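PDB 2PLC: phosphatidylinositol-specific phospholipase C from Listeria monocytogenes, which belongs to the phosphatidylinositol-specific phospholipase C family and carries its X domain, which belongs to the TIM-barrel clan. Local coordinates for residues Ile61-Arg64 and Asn70-His73; Ala80-Val85 and Gln120-Ile125; Ile152-Glu157 and Lys162-Asn167. One frame throughout, in Å; residues are numbered along the deposited sequence.

Contact 1 of 3, residues Ile61-Arg64 and Asn70-His73; sequences IDIR and NIYH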
loop_
_atom_site.group_PDB
_atom_site.type_symbol
_atom_site.label_atom_id
_atom_site.label_comp_id
_atom_site.label_asym_id
_atom_site.label_seq_id
_atom_site.Cartn_x
_atom_site.Cartn_y
_atom_site.Cartn_z
ATOM N N ILE A 61 1.174 -2.340 -0.193
ATOM C CA ILE A 61 2.242 -2.152 -1.169
ATOM C C ILE A 61 1.743 -1.358 -2.361
ATOM O O ILE A 61 0.555 -1.359 -2.674
ATOM C CB ILE A 61 2.892 -3.483 -1.603
ATOM C CG1 ILE A 61 1.857 -4.426 -2.210
ATOM C CG2 ILE A 61 3.563 -4.139 -0.408
ATOM C CD1 ILE A 61 2.438 -5.760 -2.644
ATOM N N ASP A 62 2.665 -0.653 -2.997
ATOM C CA ASP A 62 2.365 0.212 -4.125
ATOM C C ASP A 62 3.205 -0.272 -5.311
ATOM O O ASP A 62 4.407 -0.012 -5.385
ATOM C CB ASP A 62 2.734 1.632 -3.697
ATOM C CG ASP A 62 2.556 2.654 -4.782
ATOM O OD1 ASP A 62 2.050 2.323 -5.878
ATOM O OD2 ASP A 62 2.932 3.817 -4.519
ATOM N N ILE A 63 2.559 -0.982 -6.231
ATOM C CA ILE A 63 3.221 -1.556 -7.398
ATOM C C ILE A 63 2.875 -0.835 -8.697
ATOM O O ILE A 63 1.707 -0.702 -9.053
ATOM C CB ILE A 63 2.856 -3.052 -7.534
ATOM C CG1 ILE A 63 3.100 -3.782 -6.205
ATOM C CG2 ILE A 63 3.659 -3.709 -8.658
ATOM C CD1 ILE A 63 4.539 -3.796 -5.752
ATOM N N ARG A 64 3.904 -0.379 -9.408
ATOM C CA ARG A 64 3.715 0.336 -10.670
ATOM C C ARG A 64 4.249 -0.539 -11.804
ATOM O O ARG A 64 5.406 -0.965 -11.766
ATOM C CB ARG A 64 4.490 1.653 -10.653
ATOM C CG ARG A 64 4.537 2.370 -9.309
ATOM C CD ARG A 64 3.239 3.066 -8.982
ATOM N NE ARG A 64 3.340 3.851 -7.750
ATOM C CZ ARG A 64 3.676 5.137 -7.698
ATOM N NH1 ARG A 64 3.956 5.798 -8.814
ATOM N NH2 ARG A 64 3.698 5.776 -6.537
ATOM N N ASN A 70 6.282 -5.487 -16.666
ATOM C CA ASN A 70 7.482 -5.239 -15.873
ATOM C C ASN A 70 7.238 -4.079 -14.921
ATOM O O ASN A 70 6.386 -3.231 -15.182
ATOM C CB ASN A 70 8.680 -4.917 -16.770
ATOM C CG ASN A 70 9.290 -6.148 -17.407
ATOM O OD1 ASN A 70 9.971 -6.046 -18.423
ATOM N ND2 ASN A 70 9.069 -7.314 -16.805
ATOM N N ILE A 71 8.005 -4.046 -13.831
ATOM C CA ILE A 71 7.894 -3.008 -12.811
ATOM C C ILE A 71 8.727 -1.791 -13.200
ATOM O O ILE A 71 9.917 -1.909 -13.511
ATOM C CB ILE A 71 8.337 -3.531 -11.419
ATOM C CG1 ILE A 71 7.582 -4.825 -11.072
ATOM C CG2 ILE A 71 8.097 -2.471 -10.354
ATOM C CD1 ILE A 71 6.078 -4.752 -11.269
ATOM N N TYR A 72 8.089 -0.624 -13.171
ATOM C CA TYR A 72 8.739 0.623 -13.555
ATOM C C TYR A 72 8.552 1.796 -12.599
ATOM O O TYR A 72 7.748 1.766 -11.668
ATOM C CB TYR A 72 8.234 1.078 -14.933
ATOM C CG TYR A 72 8.746 0.283 -16.113
ATOM C CD1 TYR A 72 8.157 -0.926 -16.471
ATOM C CD2 TYR A 72 9.817 0.748 -16.877
ATOM C CE1 TYR A 72 8.622 -1.656 -17.559
ATOM C CE2 TYR A 72 10.290 0.025 -17.965
ATOM C CZ TYR A 72 9.688 -1.176 -18.298
ATOM O OH TYR A 72 10.159 -1.904 -19.363
ATOM N N HIS A 73 9.324 2.836 -12.879
ATOM C CA HIS A 73 9.286 4.095 -12.161
ATOM C C HIS A 73 9.463 5.061 -13.322
ATOM O O HIS A 73 10.568 5.533 -13.597
ATOM C CB HIS A 73 10.448 4.213 -11.183
ATOM C CG HIS A 73 10.449 5.497 -10.413
ATOM N ND1 HIS A 73 10.878 6.691 -10.951
ATOM C CD2 HIS A 73 10.052 5.776 -9.151
ATOM C CE1 HIS A 73 10.743 7.650 -10.052
ATOM N NE2 HIS A 73 10.243 7.120 -8.951
#

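Contact 2 of 3, residues Ala80-Val85 and Gln120-Ile125; sequences ASLSGV and QPLINI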
loop_
_atom_site.group_PDB
_atom_site.type_symbol
_atom_site.label_atom_id
_atom_site.label_comp_id
_atom_site.label_asym_id
_atom_site.label_seq_id
_atom_site.Cartn_x
_atom_site.Cartn_y
_atom_site.Cartn_z
ATOM N N ALA A 80 12.394 -5.964 -12.039
ATOM C CA ALA A 80 11.385 -6.823 -11.433
ATOM C C ALA A 80 10.220 -6.967 -12.403
ATOM O O ALA A 80 10.019 -6.122 -13.272
ATOM C CB ALA A 80 10.904 -6.232 -10.106
ATOM N N SER A 81 9.479 -8.061 -12.272
ATOM C CA SER A 81 8.325 -8.315 -13.129
ATOM C C SER A 81 7.108 -8.515 -12.237
ATOM O O SER A 81 7.235 -8.814 -11.045
ATOM C CB SER A 81 8.558 -9.562 -13.987
ATOM O OG SER A 81 8.869 -10.689 -13.178
ATOM N N LEU A 82 5.925 -8.340 -12.809
ATOM C CA LEU A 82 4.702 -8.509 -12.039
ATOM C C LEU A 82 4.569 -9.955 -11.567
ATOM O O LEU A 82 4.139 -10.206 -10.445
ATOM C CB LEU A 82 3.487 -8.079 -12.862
ATOM C CG LEU A 82 2.180 -7.932 -12.085
ATOM C CD1 LEU A 82 2.395 -7.056 -10.857
ATOM C CD2 LEU A 82 1.106 -7.351 -12.983
ATOM N N SER A 83 4.996 -10.899 -12.405
ATOM C CA SER A 83 4.936 -12.318 -12.061
ATOM C C SER A 83 5.827 -12.584 -10.859
ATOM O O SER A 83 5.484 -13.383 -9.983
ATOM C CB SER A 83 5.374 -13.189 -13.243
ATOM O OG SER A 83 6.715 -12.921 -13.612
ATOM N N GLY A 84 6.959 -11.882 -10.808
ATOM C CA GLY A 84 7.883 -12.042 -9.698
ATOM C C GLY A 84 7.260 -11.516 -8.422
ATOM O O GLY A 84 7.334 -12.155 -7.367
ATOM N N VAL A 85 6.632 -10.348 -8.527
ATOM C CA VAL A 85 5.967 -9.712 -7.392
ATOM C C VAL A 85 4.839 -10.610 -6.870
ATOM O O VAL A 85 4.762 -10.882 -5.671
ATOM C CB VAL A 85 5.395 -8.326 -7.791
ATOM C CG1 VAL A 85 4.574 -7.740 -6.659
ATOM C CG2 VAL A 85 6.528 -7.383 -8.142
ATOM N N GLN A 120 -4.678 -9.585 -16.839
ATOM C CA GLN A 120 -5.688 -10.611 -16.565
ATOM C C GLN A 120 -5.195 -12.053 -16.476
ATOM O O GLN A 120 -5.483 -12.742 -15.499
ATOM C CB GLN A 120 -6.858 -10.497 -17.546
ATOM C CG GLN A 120 -7.699 -9.246 -17.332
ATOM C CD GLN A 120 -8.944 -9.208 -18.194
ATOM O OE1 GLN A 120 -9.358 -10.223 -18.758
ATOM N NE2 GLN A 120 -9.554 -8.031 -18.296
ATOM N N PRO A 121 -4.450 -12.533 -17.489
ATOM C CA PRO A 121 -3.948 -13.914 -17.453
ATOM C C PRO A 121 -3.087 -14.187 -16.220
ATOM O O PRO A 121 -3.091 -15.294 -15.685
ATOM C CB PRO A 121 -3.122 -14.005 -18.734
ATOM C CG PRO A 121 -3.838 -13.067 -19.662
ATOM C CD PRO A 121 -4.103 -11.886 -18.769
ATOM N N LEU A 122 -2.368 -13.163 -15.767
ATOM C CA LEU A 122 -1.496 -13.269 -14.598
ATOM C C LEU A 122 -2.269 -13.290 -13.290
ATOM O O LEU A 122 -1.960 -14.067 -12.391
ATOM C CB LEU A 122 -0.512 -12.105 -14.564
ATOM C CG LEU A 122 0.962 -12.462 -14.713
ATOM C CD1 LEU A 122 1.779 -11.220 -14.425
ATOM C CD2 LEU A 122 1.342 -13.585 -13.757
ATOM N N ILE A 123 -3.232 -12.384 -13.168
ATOM C CA ILE A 123 -4.053 -12.297 -11.970
ATOM C C ILE A 123 -4.879 -13.575 -11.819
ATOM O O ILE A 123 -4.925 -14.167 -10.743
ATOM C CB ILE A 123 -4.996 -11.064 -12.023
ATOM C CG1 ILE A 123 -4.179 -9.766 -12.067
ATOM C CG2 ILE A 123 -5.939 -11.063 -10.830
ATOM C CD1 ILE A 123 -3.214 -9.586 -10.903
ATOM N N ASN A 124 -5.475 -14.020 -12.922
ATOM C CA ASN A 124 -6.303 -15.225 -12.943
ATOM C C ASN A 124 -5.564 -16.478 -12.473
ATOM O O ASN A 124 -6.176 -17.416 -11.960
ATOM C CB ASN A 124 -6.870 -15.443 -14.345
ATOM C CG ASN A 124 -7.952 -16.495 -14.373
ATOM O OD1 ASN A 124 -8.877 -16.478 -13.556
ATOM N ND2 ASN A 124 -7.842 -17.424 -15.313
ATOM N N ILE A 125 -4.250 -16.494 -12.660
ATOM C CA ILE A 125 -3.419 -17.617 -12.239
ATOM C C ILE A 125 -3.372 -17.701 -10.712
ATOM O O ILE A 125 -3.273 -18.786 -10.136
ATOM C CB ILE A 125 -1.973 -17.462 -12.793
ATOM C CG1 ILE A 125 -1.995 -17.558 -14.314
ATOM C CG2 ILE A 125 -1.045 -18.504 -12.220
ATOM C CD1 ILE A 125 -2.820 -18.720 -14.831
#

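Contact 3 of 3, residues Ile152-Glu157 and Lys162-Asn167; sequences ILLLSE and KPLVIN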
loop_
_atom_site.group_PDB
_atom_site.type_symbol
_atom_site.label_atom_id
_atom_site.label_comp_id
_atom_site.label_asym_id
_atom_site.label_seq_id
_atom_site.Cartn_x
_atom_site.Cartn_y
_atom_site.Cartn_z
ATOM N N ILE A 152 -5.313 -10.987 -1.051
ATOM C CA ILE A 152 -4.859 -9.684 -1.507
ATOM C C ILE A 152 -6.066 -8.816 -1.828
ATOM O O ILE A 152 -6.983 -9.255 -2.513
ATOM C CB ILE A 152 -4.008 -9.803 -2.809
ATOM C CG1 ILE A 152 -2.729 -10.593 -2.542
ATOM C CG2 ILE A 152 -3.657 -8.421 -3.363
ATOM C CD1 ILE A 152 -1.915 -10.874 -3.791
ATOM N N LEU A 153 -6.089 -7.605 -1.281
ATOM C CA LEU A 153 -7.158 -6.663 -1.575
ATOM C C LEU A 153 -6.563 -5.752 -2.645
ATOM O O LEU A 153 -5.728 -4.907 -2.350
ATOM C CB LEU A 153 -7.542 -5.852 -0.330
ATOM C CG LEU A 153 -8.578 -4.753 -0.600
ATOM C CD1 LEU A 153 -9.784 -5.339 -1.329
ATOM C CD2 LEU A 153 -9.004 -4.093 0.688
ATOM N N LEU A 154 -6.977 -5.942 -3.891
ATOM C CA LEU A 154 -6.460 -5.153 -5.007
ATOM C C LEU A 154 -7.105 -3.779 -5.182
ATOM O O LEU A 154 -8.323 -3.640 -5.124
ATOM C CB LEU A 154 -6.605 -5.949 -6.312
ATOM C CG LEU A 154 -6.062 -5.338 -7.608
ATOM C CD1 LEU A 154 -4.553 -5.262 -7.548
ATOM C CD2 LEU A 154 -6.487 -6.181 -8.803
ATOM N N LEU A 155 -6.274 -2.764 -5.397
ATOM C CA LEU A 155 -6.756 -1.407 -5.635
ATOM C C LEU A 155 -6.222 -1.038 -7.010
ATOM O O LEU A 155 -5.061 -0.655 -7.148
ATOM C CB LEU A 155 -6.229 -0.435 -4.575
ATOM C CG LEU A 155 -6.673 -0.671 -3.131
ATOM C CD1 LEU A 155 -6.060 0.381 -2.223
ATOM C CD2 LEU A 155 -8.186 -0.623 -3.047
ATOM N N SER A 156 -7.055 -1.223 -8.031
ATOM C CA SER A 156 -6.669 -0.942 -9.414
ATOM C C SER A 156 -6.704 0.518 -9.818
ATOM O O SER A 156 -7.680 1.222 -9.572
ATOM C CB SER A 156 -7.535 -1.738 -10.391
ATOM O OG SER A 156 -7.303 -3.124 -10.259
ATOM N N GLU A 157 -5.646 0.942 -10.499
ATOM C CA GLU A 157 -5.533 2.305 -10.989
ATOM C C GLU A 157 -5.048 2.271 -12.431
ATOM O O GLU A 157 -3.904 1.899 -12.709
ATOM C CB GLU A 157 -4.555 3.109 -10.135
ATOM C CG GLU A 157 -4.387 4.548 -10.589
ATOM C CD GLU A 157 -3.509 5.366 -9.663
ATOM O OE1 GLU A 157 -2.862 4.783 -8.771
ATOM O OE2 GLU A 157 -3.465 6.603 -9.827
ATOM N N LYS A 162 -12.068 1.756 -13.488
ATOM C CA LYS A 162 -13.048 0.801 -12.987
ATOM C C LYS A 162 -12.292 -0.421 -12.452
ATOM O O LYS A 162 -11.142 -0.658 -12.834
ATOM C CB LYS A 162 -14.064 0.426 -14.088
ATOM C CG LYS A 162 -13.484 -0.125 -15.390
ATOM C CD LYS A 162 -13.299 -1.641 -15.339
ATOM C CE LYS A 162 -12.681 -2.185 -16.623
ATOM N NZ LYS A 162 -12.423 -3.652 -16.542
ATOM N N PRO A 163 -12.903 -1.183 -11.523
ATOM C CA PRO A 163 -12.258 -2.372 -10.950
ATOM C C PRO A 163 -12.012 -3.512 -11.942
ATOM O O PRO A 163 -12.738 -3.667 -12.928
ATOM C CB PRO A 163 -13.225 -2.783 -9.838
ATOM C CG PRO A 163 -14.547 -2.332 -10.362
ATOM C CD PRO A 163 -14.226 -0.968 -10.910
ATOM N N LEU A 164 -10.972 -4.295 -11.675
ATOM C CA LEU A 164 -10.616 -5.423 -12.526
ATOM C C LEU A 164 -11.677 -6.519 -12.470
ATOM O O LEU A 164 -11.929 -7.111 -11.417
ATOM C CB LEU A 164 -9.263 -6.006 -12.106
ATOM C CG LEU A 164 -8.745 -7.160 -12.967
ATOM C CD1 LEU A 164 -8.277 -6.629 -14.317
ATOM C CD2 LEU A 164 -7.610 -7.859 -12.258
ATOM N N VAL A 165 -12.300 -6.777 -13.615
ATOM C CA VAL A 165 -13.323 -7.807 -13.710
ATOM C C VAL A 165 -12.837 -8.941 -14.611
ATOM O O VAL A 165 -12.510 -8.724 -15.779
ATOM C CB VAL A 165 -14.652 -7.247 -14.275
ATOM C CG1 VAL A 165 -15.708 -8.333 -14.293
ATOM C CG2 VAL A 165 -15.132 -6.061 -13.447
ATOM N N ILE A 166 -12.737 -10.135 -14.040
ATOM C CA ILE A 166 -12.313 -11.314 -14.788
ATOM C C ILE A 166 -13.445 -12.324 -14.652
ATOM O O ILE A 166 -13.689 -12.862 -13.566
ATOM C CB ILE A 166 -10.980 -11.910 -14.248
ATOM C CG1 ILE A 166 -9.881 -10.841 -14.246
ATOM C CG2 ILE A 166 -10.530 -13.081 -15.123
ATOM C CD1 ILE A 166 -8.555 -11.320 -13.692
ATOM N N ASN A 167 -14.142 -12.548 -15.766
ATOM C CA ASN A 167 -15.292 -13.451 -15.844
ATOM C C ASN A 167 -16.488 -12.814 -15.151
ATOM O O ASN A 167 -16.969 -11.765 -15.575
ATOM C CB ASN A 167 -14.973 -14.825 -15.245
ATOM C CG ASN A 167 -14.132 -15.680 -16.169
ATOM O OD1 ASN A 167 -14.651 -16.302 -17.098
ATOM N ND2 ASN A 167 -12.826 -15.709 -15.928
HETATM O O HOH W 1 -9.614 -3.760 -8.963
HETATM O O HOH W 2 -8.886 1.895 -12.188
#

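Contact 1 of 3, residues Ile61-Arg64 and Asn70-His73
I63 and R64, near the end of strand 60-65, meet I71 and Y72 of strand 70-73, which crosses ahead of them at 97° and so shares no sheet with them here. Just before these residues, D62 takes no direct part across the contact, but its carboxylate fixes the side chain of R64 and also accepts a bond from the backbone N of D26. I63 follows with its branch methyl: CG2 stands anti to the backbone N and comes within 3.7 Å of CD1 of I71. The side chains of the two isoleucines are set aslant, and V85 of helix 82-95 touches both. R64 carries the polar join with its backbone. Its O accepts the N-H of Y72 (N to O 3.0 Å, 161° at the hydrogen), with the donor standing above the carbonyl plane, and the CA of I71 makes a C-H···O contact with the same oxygen at 3.4 Å. Meanwhile R64 CB lies 3.4 Å from the O of Y72. Beyond CG the arginine chain bends (chi2 -76°), leading the guanidinium back along its own strand. There it grips D62 side-on through a salt bridge, NE to OD1 at 2.7 Å and NH2 to OD2 at 2.9 Å, both oxygens being met on the syn side. The ring of Y72 makes a cation-pi contact with K66, and its OH is hydrogen-bonded to N68. One backbone bond and an apolar touch thus join the strands, while the guanidinium, gripped by D62 of its own segment, takes no part in the bond across the contact.

Contact 2 of 3, residues Ala80-Val85 and Gln120-Ile125
S83 and L122 bring the two backbones to a nearest CA-CA distance of 7.0 Å, where the first turn of helix 82-95 faces the C-terminal part of helix 114-125. L122 is the residue that spans this gap, its CB directed at the opposite helix and its two methyls splitting the work. CD1 reaches the start of the helix, 3.8 Å from the backbone N of S83 and 3.9 Å from CB of L82, while CD2 lies 4.1 Å from CB of S83. To get there L122 takes a chi1 of -115°, well off a staggered value. L82 offers its CB, with CG anti to the backbone N (chi1 -168°), to the same CD1. No hydrogen bond links the segments, so the join is van der Waals packing alone. In the barrel-type fold of the family, these are helices that pack outside the strands: between them in the chain runs strand 101-107, which lies parallel to both 60-65 and 152-157. The turn against which L122 rests carries its own polar bonds. S81 occupies the N-cap, its OG hydrogen-bonded to OG of S83 at 3.1 Å, and the backbone O of S81 accepts the N-H of V85 (3.0 Å) in the first helical turn. On the other helix, P121, whose N has no hydrogen to donate, falls at a kink; the N of L122 also lacks a bond to the preceding turn. L122 also packs on L69 and L86, and the neighbouring I123 touches L86, F130 and strand 164-166.

Contact 3 of 3, residues Ile152-Glu157 and Lys162-Asn167
L154 and L164 adopt nearly the same rotamer. Both CB atoms point at the opposing segment, and CG anti to the backbone N (chi1 -177° in both) extends the leucines so that their CD2 methyls meet at 4.0 Å. S156 is turned differently: its OG lies beside its own backbone N and anti to the carbonyl carbon (chi1 -66°), and from there it passes 3.9 Å from CB of L164. No direct hydrogen bond spans the contact; two waters supply the polar links instead. One accepts both from OG of S156, at 2.7 Å, and from the backbone N of L164, at 3.1 Å, and so serves a buried hydroxyl and a buried amide together. The other donates to the O of S156 at 3.0 Å and, weakly, to the O of K162. The charged side chains on this part of the fold find partners further off, E157 with R104 and K162 with D116. Strand 169-174 ties the two segments into one sheet, running parallel to 152-157 and antiparallel to 164-166. L164 touches D116, I119 and I123 of helix 114-125 and so stands between that helix and L154, while L154 packs on M103 and L105 of strand 101-107.

How the contacts relate
Contact 3 is the buried one of the set, whereas contacts 1 and 2 are partly buried; contact 2 alone includes an exposed residue, S83. Contacts 1 and 3 both reach the mixed sheet, through 60-65 and 152-157, yet lie about 16 Å apart between centres without touching. Contact 2 adjoins both: I71 N probably bonds A80 O, and I123 packs on L164 and I166. Their chemistry differs with place. At the crossing of two strands, contact 1 adds an isoleucine touch to a direct backbone hydrogen bond; between two outer helices, contact 2 uses apolar packing alone; beside helix 114-125, contact 3 joins leucine methyls and bridges the polar atoms by water.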